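Local coordinates for WbbM protein (Klebsiella pneumoniae, PDB 6U4B) that is a bifunctional glycosyltransferase that polymerises O-antigen and assembles as a trimer, with magnesium bound in one of its two glycosyltransferase modules, at residues A[73-85]-A[249-261]. Numbering follows the deposited sequence.
Sequences SFKNPFYCELTAH and QEKRVIGHIAERL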
loop_
_atom_site.group_PDB
_atom_site.type_symbol
_atom_site.label_atom_id
_atom_site.label_comp_id
_atom_site.label_asym_id
_atom_site.label_seq_id
_atom_site.Cartn_x
_atom_site.Cartn_y
_atom_site.Cartn_z
ATOM N N SER A 73 -36.212 -3.254 3.714
ATOM C CA SER A 73 -35.955 -2.794 2.352
ATOM C C SER A 73 -35.337 -3.887 1.488
ATOM O O SER A 73 -35.678 -4.019 0.306
ATOM C CB SER A 73 -35.052 -1.562 2.382
ATOM O OG SER A 73 -34.789 -1.086 1.072
ATOM N N PHE A 74 -34.431 -4.688 2.055
ATOM C CA PHE A 74 -33.780 -5.724 1.260
ATOM C C PHE A 74 -34.757 -6.795 0.786
ATOM O O PHE A 74 -34.452 -7.507 -0.177
ATOM C CB PHE A 74 -32.628 -6.361 2.050
ATOM C CG PHE A 74 -33.072 -7.305 3.137
ATOM C CD1 PHE A 74 -33.397 -6.833 4.399
ATOM C CD2 PHE A 74 -33.147 -8.670 2.899
ATOM C CE1 PHE A 74 -33.804 -7.704 5.399
ATOM C CE2 PHE A 74 -33.552 -9.545 3.895
ATOM C CZ PHE A 74 -33.879 -9.063 5.147
ATOM N N LYS A 75 -35.922 -6.919 1.423
ATOM C CA LYS A 75 -36.931 -7.885 1.002
ATOM C C LYS A 75 -37.829 -7.361 -0.118
ATOM O O LYS A 75 -38.795 -8.043 -0.485
ATOM C CB LYS A 75 -37.799 -8.302 2.193
ATOM C CG LYS A 75 -37.042 -8.868 3.390
ATOM C CD LYS A 75 -38.015 -9.590 4.311
ATOM C CE LYS A 75 -37.576 -9.570 5.763
ATOM N NZ LYS A 75 -38.613 -10.213 6.633
ATOM N N ASN A 76 -37.533 -6.180 -0.661
ATOM C CA ASN A 76 -38.359 -5.613 -1.726
ATOM C C ASN A 76 -38.520 -6.515 -2.947
ATOM O O ASN A 76 -39.602 -6.481 -3.556
ATOM C CB ASN A 76 -37.787 -4.251 -2.140
ATOM C CG ASN A 76 -38.627 -3.563 -3.206
ATOM O OD1 ASN A 76 -39.660 -2.956 -2.908
ATOM N ND2 ASN A 76 -38.182 -3.651 -4.455
ATOM N N PRO A 77 -37.526 -7.306 -3.373
ATOM C CA PRO A 77 -37.779 -8.244 -4.481
ATOM C C PRO A 77 -38.915 -9.213 -4.213
ATOM O O PRO A 77 -39.460 -9.781 -5.168
ATOM C CB PRO A 77 -36.444 -8.985 -4.625
ATOM C CG PRO A 77 -35.435 -8.008 -4.160
ATOM C CD PRO A 77 -36.089 -7.254 -3.036
ATOM N N PHE A 78 -39.290 -9.419 -2.954
ATOM C CA PHE A 78 -40.313 -10.388 -2.580
ATOM C C PHE A 78 -41.545 -9.745 -1.969
ATOM O O PHE A 78 -42.660 -10.201 -2.221
ATOM C CB PHE A 78 -39.722 -11.413 -1.594
ATOM C CG PHE A 78 -38.297 -11.793 -1.899
ATOM C CD1 PHE A 78 -38.013 -12.866 -2.729
ATOM C CD2 PHE A 78 -37.241 -11.067 -1.368
ATOM C CE1 PHE A 78 -36.704 -13.212 -3.019
ATOM C CE2 PHE A 78 -35.931 -11.406 -1.656
ATOM C CZ PHE A 78 -35.662 -12.480 -2.481
ATOM N N TYR A 79 -41.374 -8.688 -1.178
ATOM C CA TYR A 79 -42.500 -8.002 -0.561
ATOM C C TYR A 79 -43.079 -6.894 -1.431
ATOM O O TYR A 79 -44.202 -6.450 -1.169
ATOM C CB TYR A 79 -42.079 -7.412 0.790
ATOM C CG TYR A 79 -42.107 -8.400 1.933
ATOM C CD1 TYR A 79 -41.215 -9.467 1.983
ATOM C CD2 TYR A 79 -43.020 -8.258 2.971
ATOM C CE1 TYR A 79 -41.237 -10.372 3.032
ATOM C CE2 TYR A 79 -43.048 -9.155 4.025
ATOM C CZ TYR A 79 -42.154 -10.209 4.049
ATOM O OH TYR A 79 -42.180 -11.103 5.094
ATOM N N CYS A 80 -42.345 -6.441 -2.441
ATOM C CA CYS A 80 -42.766 -5.353 -3.342
ATOM C C CYS A 80 -43.067 -4.127 -2.475
ATOM O O CYS A 80 -42.315 -3.847 -1.528
ATOM C CB CYS A 80 -43.911 -5.817 -4.222
ATOM S SG CYS A 80 -43.416 -6.948 -5.540
ATOM N N GLU A 81 -44.153 -3.396 -2.751
ATOM C CA GLU A 81 -44.453 -2.160 -2.037
ATOM C C GLU A 81 -44.766 -2.362 -0.561
ATOM O O GLU A 81 -44.951 -1.368 0.149
ATOM C CB GLU A 81 -45.625 -1.437 -2.698
ATOM C CG GLU A 81 -45.235 -0.535 -3.845
ATOM C CD GLU A 81 -45.561 -1.127 -5.196
ATOM O OE1 GLU A 81 -45.463 -2.363 -5.345
ATOM O OE2 GLU A 81 -45.924 -0.352 -6.105
ATOM N N LEU A 82 -44.845 -3.607 -0.083
ATOM C CA LEU A 82 -45.011 -3.827 1.352
ATOM C C LEU A 82 -43.848 -3.248 2.148
ATOM O O LEU A 82 -44.019 -2.888 3.319
ATOM C CB LEU A 82 -45.165 -5.317 1.642
ATOM C CG LEU A 82 -46.506 -5.942 1.266
ATOM C CD1 LEU A 82 -46.479 -7.441 1.482
ATOM C CD2 LEU A 82 -47.630 -5.303 2.068
ATOM N N THR A 83 -42.665 -3.136 1.531
ATOM C CA THR A 83 -41.526 -2.520 2.206
ATOM C C THR A 83 -41.783 -1.050 2.507
ATOM O O THR A 83 -41.316 -0.538 3.530
ATOM C CB THR A 83 -40.256 -2.680 1.362
ATOM O OG1 THR A 83 -40.412 -1.991 0.116
ATOM C CG2 THR A 83 -39.994 -4.145 1.079
ATOM N N ALA A 84 -42.508 -0.351 1.631
ATOM C CA ALA A 84 -42.918 1.015 1.944
ATOM C C ALA A 84 -43.955 1.022 3.061
ATOM O O ALA A 84 -43.855 1.807 4.013
ATOM C CB ALA A 84 -43.462 1.705 0.692
ATOM N N HIS A 85 -44.963 0.154 2.949
ATOM C CA HIS A 85 -45.944 -0.029 4.014
ATOM C C HIS A 85 -45.257 -0.292 5.350
ATOM O O HIS A 85 -45.532 0.385 6.348
ATOM C CB HIS A 85 -46.884 -1.181 3.636
ATOM C CG HIS A 85 -47.947 -1.480 4.650
ATOM N ND1 HIS A 85 -48.941 -2.410 4.422
ATOM C CD2 HIS A 85 -48.176 -0.984 5.888
ATOM C CE1 HIS A 85 -49.734 -2.472 5.475
ATOM N NE2 HIS A 85 -49.291 -1.618 6.380
ATOM N N GLN A 249 -40.645 -12.818 -11.223
ATOM C CA GLN A 249 -42.082 -12.644 -11.031
ATOM C C GLN A 249 -42.600 -13.541 -9.914
ATOM O O GLN A 249 -43.338 -13.089 -9.029
ATOM C CB GLN A 249 -42.831 -12.920 -12.334
ATOM C CG GLN A 249 -42.508 -11.966 -13.475
ATOM C CD GLN A 249 -41.378 -12.463 -14.356
ATOM O OE1 GLN A 249 -40.516 -13.225 -13.915
ATOM N NE2 GLN A 249 -41.381 -12.039 -15.616
ATOM N N GLU A 250 -42.222 -14.822 -9.941
ATOM C CA GLU A 250 -42.638 -15.746 -8.890
ATOM C C GLU A 250 -42.157 -15.292 -7.518
ATOM O O GLU A 250 -42.846 -15.513 -6.512
ATOM C CB GLU A 250 -42.113 -17.152 -9.186
ATOM C CG GLU A 250 -42.709 -17.817 -10.421
ATOM C CD GLU A 250 -42.056 -19.155 -10.720
ATOM O OE1 GLU A 250 -40.810 -19.199 -10.790
ATOM O OE2 GLU A 250 -42.779 -20.162 -10.873
ATOM N N LYS A 251 -40.985 -14.653 -7.457
ATOM C CA LYS A 251 -40.402 -14.243 -6.183
ATOM C C LYS A 251 -41.254 -13.215 -5.450
ATOM O O LYS A 251 -41.135 -13.091 -4.226
ATOM C CB LYS A 251 -38.994 -13.684 -6.402
ATOM C CG LYS A 251 -37.914 -14.745 -6.541
ATOM C CD LYS A 251 -36.785 -14.266 -7.444
ATOM C CE LYS A 251 -35.452 -14.254 -6.729
ATOM N NZ LYS A 251 -34.354 -13.908 -7.675
ATOM N N ARG A 252 -42.109 -12.480 -6.160
ATOM C CA ARG A 252 -43.039 -11.542 -5.554
ATOM C C ARG A 252 -44.217 -12.240 -4.849
ATOM O O ARG A 252 -45.261 -11.601 -4.660
ATOM C CB ARG A 252 -43.555 -10.571 -6.621
ATOM C CG ARG A 252 -42.451 -9.858 -7.390
ATOM C CD ARG A 252 -42.958 -9.343 -8.724
ATOM N NE ARG A 252 -43.923 -8.262 -8.565
ATOM C CZ ARG A 252 -44.934 -8.047 -9.399
ATOM N NH1 ARG A 252 -45.770 -7.038 -9.191
ATOM N NH2 ARG A 252 -45.113 -8.854 -10.436
ATOM N N VAL A 253 -44.045 -13.506 -4.451
ATOM C CA VAL A 253 -45.135 -14.286 -3.873
ATOM C C VAL A 253 -45.717 -13.593 -2.649
ATOM O O VAL A 253 -46.938 -13.589 -2.444
ATOM C CB VAL A 253 -44.638 -15.702 -3.537
ATOM C CG1 VAL A 253 -43.327 -15.632 -2.794
ATOM C CG2 VAL A 253 -45.678 -16.459 -2.703
ATOM N N ILE A 254 -44.859 -12.981 -1.829
ATOM C CA ILE A 254 -45.326 -12.322 -0.612
ATOM C C ILE A 254 -46.265 -11.175 -0.959
ATOM O O ILE A 254 -47.359 -11.050 -0.395
ATOM C CB ILE A 254 -44.132 -11.836 0.225
ATOM C CG1 ILE A 254 -43.148 -12.982 0.470
ATOM C CG2 ILE A 254 -44.611 -11.256 1.551
ATOM C CD1 ILE A 254 -43.679 -14.059 1.391
ATOM N N GLY A 255 -45.848 -10.317 -1.894
ATOM C CA GLY A 255 -46.698 -9.207 -2.296
ATOM C C GLY A 255 -47.997 -9.666 -2.926
ATOM O O GLY A 255 -49.058 -9.090 -2.674
ATOM N N HIS A 256 -47.932 -10.712 -3.755
ATOM C CA HIS A 256 -49.141 -11.245 -4.374
ATOM C C HIS A 256 -50.102 -11.791 -3.327
ATOM O O HIS A 256 -51.319 -11.587 -3.423
ATOM C CB HIS A 256 -48.775 -12.331 -5.385
ATOM C CG HIS A 256 -47.970 -11.829 -6.544
ATOM N ND1 HIS A 256 -48.170 -10.586 -7.106
ATOM C CD2 HIS A 256 -46.964 -12.402 -7.246
ATOM C CE1 HIS A 256 -47.325 -10.417 -8.107
ATOM N NE2 HIS A 256 -46.581 -11.504 -8.212
ATOM N N ILE A 257 -49.576 -12.481 -2.313
ATOM C CA ILE A 257 -50.431 -13.053 -1.278
ATOM C C ILE A 257 -51.079 -11.949 -0.451
ATOM O O ILE A 257 -52.255 -12.037 -0.079
ATOM C CB ILE A 257 -49.623 -14.033 -0.407
ATOM C CG1 ILE A 257 -49.363 -15.328 -1.180
ATOM C CG2 ILE A 257 -50.345 -14.324 0.899
ATOM C CD1 ILE A 257 -48.551 -16.356 -0.416
ATOM N N ALA A 258 -50.329 -10.880 -0.169
ATOM C CA ALA A 258 -50.860 -9.762 0.600
ATOM C C ALA A 258 -52.039 -9.089 -0.089
ATOM O O ALA A 258 -52.866 -8.471 0.594
ATOM C CB ALA A 258 -49.760 -8.734 0.863
ATOM N N GLU A 259 -52.128 -9.174 -1.419
ATOM C CA GLU A 259 -53.291 -8.622 -2.109
ATOM C C GLU A 259 -54.561 -9.370 -1.724
ATOM O O GLU A 259 -55.642 -8.773 -1.626
ATOM C CB GLU A 259 -53.085 -8.678 -3.621
ATOM C CG GLU A 259 -52.010 -7.756 -4.153
ATOM C CD GLU A 259 -51.923 -7.802 -5.666
ATOM O OE1 GLU A 259 -50.796 -7.748 -6.202
ATOM O OE2 GLU A 259 -52.983 -7.911 -6.317
ATOM N N ARG A 260 -54.452 -10.682 -1.513
ATOM C CA ARG A 260 -55.602 -11.476 -1.091
ATOM C C ARG A 260 -55.913 -11.250 0.382
ATOM O O ARG A 260 -57.085 -11.146 0.760
ATOM C CB ARG A 260 -55.354 -12.965 -1.353
ATOM C CG ARG A 260 -55.523 -13.395 -2.804
ATOM C CD ARG A 260 -54.337 -12.997 -3.673
ATOM N NE ARG A 260 -54.539 -13.382 -5.064
ATOM C CZ ARG A 260 -53.703 -13.079 -6.048
ATOM N NH1 ARG A 260 -52.601 -12.385 -5.793
ATOM N NH2 ARG A 260 -53.968 -13.469 -7.287
ATOM N N LEU A 261 -54.876 -11.176 1.222
ATOM C CA LEU A 261 -55.092 -10.928 2.644
ATOM C C LEU A 261 -55.753 -9.576 2.873
ATOM O O LEU A 261 -56.568 -9.420 3.792
ATOM C CB LEU A 261 -53.765 -11.017 3.397
ATOM C CG LEU A 261 -53.078 -12.383 3.391
ATOM C CD1 LEU A 261 -51.704 -12.302 4.048
ATOM C CD2 LEU A 261 -53.948 -13.420 4.085
#
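The carbonyl oxygen of F78 points into the first turn of helix 253-272, where G255 N donates a hydrogen bond to F78 O at 3.2 Å, with the donor in the carbonyl plane. F78 O thus gives this first-turn N-H an acceptor from outside the helix, while R252 holds the N-cap position. The backbones close in at G255, whose CA lies 3.9 Å from Y79 O. I254 lays its CG2 methyl almost centrally over one face of the Y79 ring, 3.5 Å from the centroid and 6° off the normal, a clear CH-pi contact. C80, with positive phi, takes the second position of a type II' turn from Y79 to L82; its SG takes a hydrogen bond from R252 NE at 3.3 Å, lying close to the guanidinium plane. A bend at chi3 (68°) brings NE round to that sulfur, and H256 CE1 sits over one guanidinium face. K251 runs its aliphatic chain obliquely past the CD1-CE1 side of the F78 ring. Beyond the turn, L82 CD1 meets A258 CB at 3.6 Å. Further out, E238 bonds Y79 OH, which probably helps hold the ring against I254, and F543 and M547 of a neighbouring subunit pack on I254 and F78. Within the DUF4422 region the contact ties helices 76-79 and 82-91 to helix 253-272, which lies against helices 220-240, 168-173 and 180-193.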